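Local coordinates for TcpB (Brucella melitensis, PDB 4LQC), which is a bacterial TIR-domain protein, its TIR domain a compact alpha/beta fold that pairs here with a second copy of itself, at residues B[118-123]-B[128-133]. The protein carries 2 engineered substitutions. Numbering follows the deposited sequence.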
ATOM      1  N   VAL B 118      -8.326 -11.984   1.918  1.00 54.48           N
ATOM      2  CA  VAL B 118      -7.274 -11.941   0.915  1.00 50.54           C
ATOM      3  C   VAL B 118      -7.778 -11.247  -0.337  1.00 49.47           C
ATOM      4  O   VAL B 118      -8.886 -11.518  -0.804  1.00 46.99           O
ATOM      5  CB  VAL B 118      -6.796 -13.347   0.547  1.00 51.98           C
ATOM      6  CG1 VAL B 118      -5.642 -13.263  -0.440  1.00 53.99           C
ATOM      7  CG2 VAL B 118      -6.370 -14.090   1.792  1.00 51.17           C
ATOM      8  N   ALA B 119      -6.959 -10.344  -0.869  1.00 44.43           N
ATOM      9  CA  ALA B 119      -7.348  -9.560  -2.021  1.00 39.27           C
ATOM     10  C   ALA B 119      -6.145  -9.145  -2.859  1.00 39.57           C
ATOM     11  O   ALA B 119      -4.999  -9.336  -2.470  1.00 40.78           O
ATOM     12  CB  ALA B 119      -8.126  -8.340  -1.579  1.00 38.79           C
ATOM     13  N   LEU B 120      -6.426  -8.578  -4.021  1.00 38.78           N
ATOM     14  CA  LEU B 120      -5.382  -8.048  -4.876  1.00 38.72           C
ATOM     15  C   LEU B 120      -4.785  -6.822  -4.193  1.00 30.05           C
ATOM     16  O   LEU B 120      -5.448  -6.165  -3.396  1.00 33.51           O
ATOM     17  CB  LEU B 120      -5.977  -7.689  -6.240  1.00 36.74           C
ATOM     18  CG  LEU B 120      -6.615  -8.848  -7.002  1.00 34.48           C
ATOM     19  CD1 LEU B 120      -7.686  -8.352  -7.953  1.00 33.94           C
ATOM     20  CD2 LEU B 120      -5.528  -9.572  -7.773  1.00 38.16           C
ATOM     21  N   ASN B 121      -3.539  -6.523  -4.511  1.00 31.99           N
ATOM     22  CA  ASN B 121      -2.771  -5.491  -3.831  1.00 33.06           C
ATOM     23  C   ASN B 121      -1.830  -4.898  -4.880  1.00 32.27           C
ATOM     24  O   ASN B 121      -1.034  -5.617  -5.477  1.00 32.26           O
ATOM     25  CB  ASN B 121      -1.988  -6.128  -2.661  1.00 32.51           C
ATOM     26  CG  ASN B 121      -1.230  -5.106  -1.798  1.00 34.48           C
ATOM     27  OD1 ASN B 121      -0.752  -4.073  -2.288  1.00 35.62           O
ATOM     28  ND2 ASN B 121      -1.093  -5.414  -0.509  1.00 35.64           N
ATOM     29  N   THR B 122      -1.931  -3.591  -5.114  1.00 32.54           N
ATOM     30  CA  THR B 122      -1.134  -2.941  -6.159  1.00 35.54           C
ATOM     31  C   THR B 122       0.351  -2.817  -5.842  1.00 38.94           C
ATOM     32  O   THR B 122       1.152  -2.460  -6.723  1.00 36.60           O
ATOM     33  CB  THR B 122      -1.663  -1.535  -6.485  1.00 33.53           C
ATOM     34  OG1 THR B 122      -1.672  -0.739  -5.289  1.00 28.16           O
ATOM     35  CG2 THR B 122      -3.066  -1.629  -7.063  1.00 29.14           C
ATOM     36  N   SER B 123       0.727  -3.092  -4.596  1.00 35.22           N
ATOM     37  CA  SER B 123       2.135  -3.032  -4.227  1.00 31.34           C
ATOM     38  C   SER B 123       2.835  -4.352  -4.549  1.00 30.98           C
ATOM     39  O   SER B 123       4.063  -4.431  -4.534  1.00 34.59           O
ATOM     40  CB  SER B 123       2.290  -2.685  -2.747  1.00 33.80           C
ATOM     41  OG  SER B 123       1.980  -3.797  -1.928  1.00 34.19           O
ATOM     42  N   GLU B 128      -1.067  -3.984 -15.144  1.00 41.64           N
ATOM     43  CA  GLU B 128      -1.224  -5.023 -16.160  1.00 37.12           C
ATOM     44  C   GLU B 128      -1.414  -6.421 -15.556  1.00 37.37           C
ATOM     45  O   GLU B 128      -2.288  -7.170 -15.998  1.00 39.56           O
ATOM     46  CB  GLU B 128      -0.041  -5.037 -17.135  1.00 39.94           C
ATOM     47  CG  GLU B 128       0.077  -3.803 -18.028  1.00 43.29           C
ATOM     48  CD  GLU B 128       0.541  -2.553 -17.283  1.00 47.99           C
ATOM     49  OE1 GLU B 128       1.026  -2.654 -16.124  1.00 48.86           O
ATOM     50  OE2 GLU B 128       0.415  -1.454 -17.860  1.00 54.01           O
ATOM     51  N   GLU B 129      -0.594  -6.786 -14.569  1.00 40.08           N
ATOM     52  CA  GLU B 129      -0.700  -8.116 -13.961  1.00 37.29           C
ATOM     53  C   GLU B 129      -2.066  -8.299 -13.299  1.00 41.36           C
ATOM     54  O   GLU B 129      -2.656  -9.386 -13.340  1.00 39.73           O
ATOM     55  CB  GLU B 129       0.425  -8.363 -12.950  1.00 42.57           C
ATOM     56  CG  GLU B 129       1.826  -8.485 -13.573  1.00 46.99           C
ATOM     57  CD  GLU B 129       2.925  -8.794 -12.544  1.00 52.92           C
ATOM     58  OE1 GLU B 129       3.610  -9.833 -12.685  1.00 62.14           O
ATOM     59  OE2 GLU B 129       3.130  -7.998 -11.600  1.00 50.95           O
ATOM     60  N   ILE B 130      -2.582  -7.224 -12.706  1.00 40.14           N
ATOM     61  CA  ILE B 130      -3.878  -7.266 -12.035  1.00 39.05           C
ATOM     62  C   ILE B 130      -5.004  -7.388 -13.056  1.00 40.73           C
ATOM     63  O   ILE B 130      -6.001  -8.104 -12.845  1.00 40.05           O
ATOM     64  CB  ILE B 130      -4.079  -6.014 -11.163  1.00 38.52           C
ATOM     65  CG1 ILE B 130      -3.215  -6.123  -9.903  1.00 38.13           C
ATOM     66  CG2 ILE B 130      -5.544  -5.837 -10.793  1.00 36.96           C
ATOM     67  CD1 ILE B 130      -3.303  -4.914  -9.004  1.00 36.58           C
ATOM     68  N   ALA B 131      -4.834  -6.698 -14.175  1.00 40.77           N
ATOM     69  CA  ALA B 131      -5.787  -6.781 -15.270  1.00 38.22           C
ATOM     70  C   ALA B 131      -5.915  -8.230 -15.745  1.00 41.35           C
ATOM     71  O   ALA B 131      -7.029  -8.750 -15.864  1.00 41.18           O
ATOM     72  CB  ALA B 131      -5.356  -5.872 -16.395  1.00 36.04           C
ATOM     73  N   LYS B 132      -4.776  -8.878 -15.989  1.00 41.08           N
ATOM     74  CA  LYS B 132      -4.745 -10.265 -16.458  1.00 43.47           C
ATOM     75  C   LYS B 132      -5.487 -11.196 -15.505  1.00 43.70           C
ATOM     76  O   LYS B 132      -6.312 -12.015 -15.924  1.00 46.25           O
ATOM     77  CB  LYS B 132      -3.297 -10.748 -16.626  1.00 36.69           C
ATOM     78  CG  LYS B 132      -2.525  -9.974 -17.659  1.00 52.36           C
ATOM     79  CD  LYS B 132      -1.157 -10.610 -17.983  1.00 61.92           C
ATOM     80  CE  LYS B 132      -0.461  -9.865 -19.145  1.00 59.27           C
ATOM     81  NZ  LYS B 132       1.041 -10.008 -19.155  1.00 49.91           N
ATOM     82  N   GLU B 133      -5.194 -11.058 -14.217  1.00 44.60           N
ATOM     83  CA  GLU B 133      -5.793 -11.896 -13.194  1.00 40.62           C
ATOM     84  C   GLU B 133      -7.295 -11.715 -13.109  1.00 44.66           C
ATOM     85  O   GLU B 133      -8.044 -12.691 -13.000  1.00 47.94           O
ATOM     86  CB  GLU B 133      -5.169 -11.578 -11.847  1.00 41.94           C
ATOM     87  CG  GLU B 133      -5.604 -12.501 -10.743  1.00 49.13           C
ATOM     88  CD  GLU B 133      -4.465 -12.819  -9.819  1.00 53.04           C
ATOM     89  OE1 GLU B 133      -3.307 -12.677 -10.261  1.00 54.32           O
ATOM     90  OE2 GLU B 133      -4.714 -13.206  -8.659  1.00 56.77           O
TER
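Ile130 of helix 127-136 reaches Leu120 and Thr122 with its two branches, across to strand 120-121, the last of this chain's parallel sheet. From CB, the short branch, anti to the backbone N, puts Ile130 CG2 a loose 4.4 Å from Leu120 CD1. The long branch runs through CG1, with chi2 extended at 178°, and Ile130 CD1 meets Thr122 CG2 at 3.8 Å and Thr122 CA at 4.1 Å. A beta-branched isoleucine suits this place because its two arms serve two neighbours. Thr122 is equally two-sided: its methyl meets Ile130 while OG1 hydrogen-bonds to His100. Leucine suits position 120, its apolar side chain touching Ile98 as well as the helix. The Glu133 and Leu120 side chains run alongside each other, ends pointing opposite ways; Glu133 OE2 brushes Leu120 CD2 at 3.8 Å, a van der Waals contact, and at this exposed site OE1 forms a salt bridge with Lys125 NZ. Asn121 points away from the helix; Asn121 OD1 accepts from Ser123 N at 2.9 Å, closing an Asx turn, and ND2 hydrogen-bonds to Ser123 OG of the second subunit. With Leu25 of helix 18-31 also against Ile130, the apolar strand-to-helix packing belongs to the parallel-sheet, flavodoxin-like architecture of TIR domains.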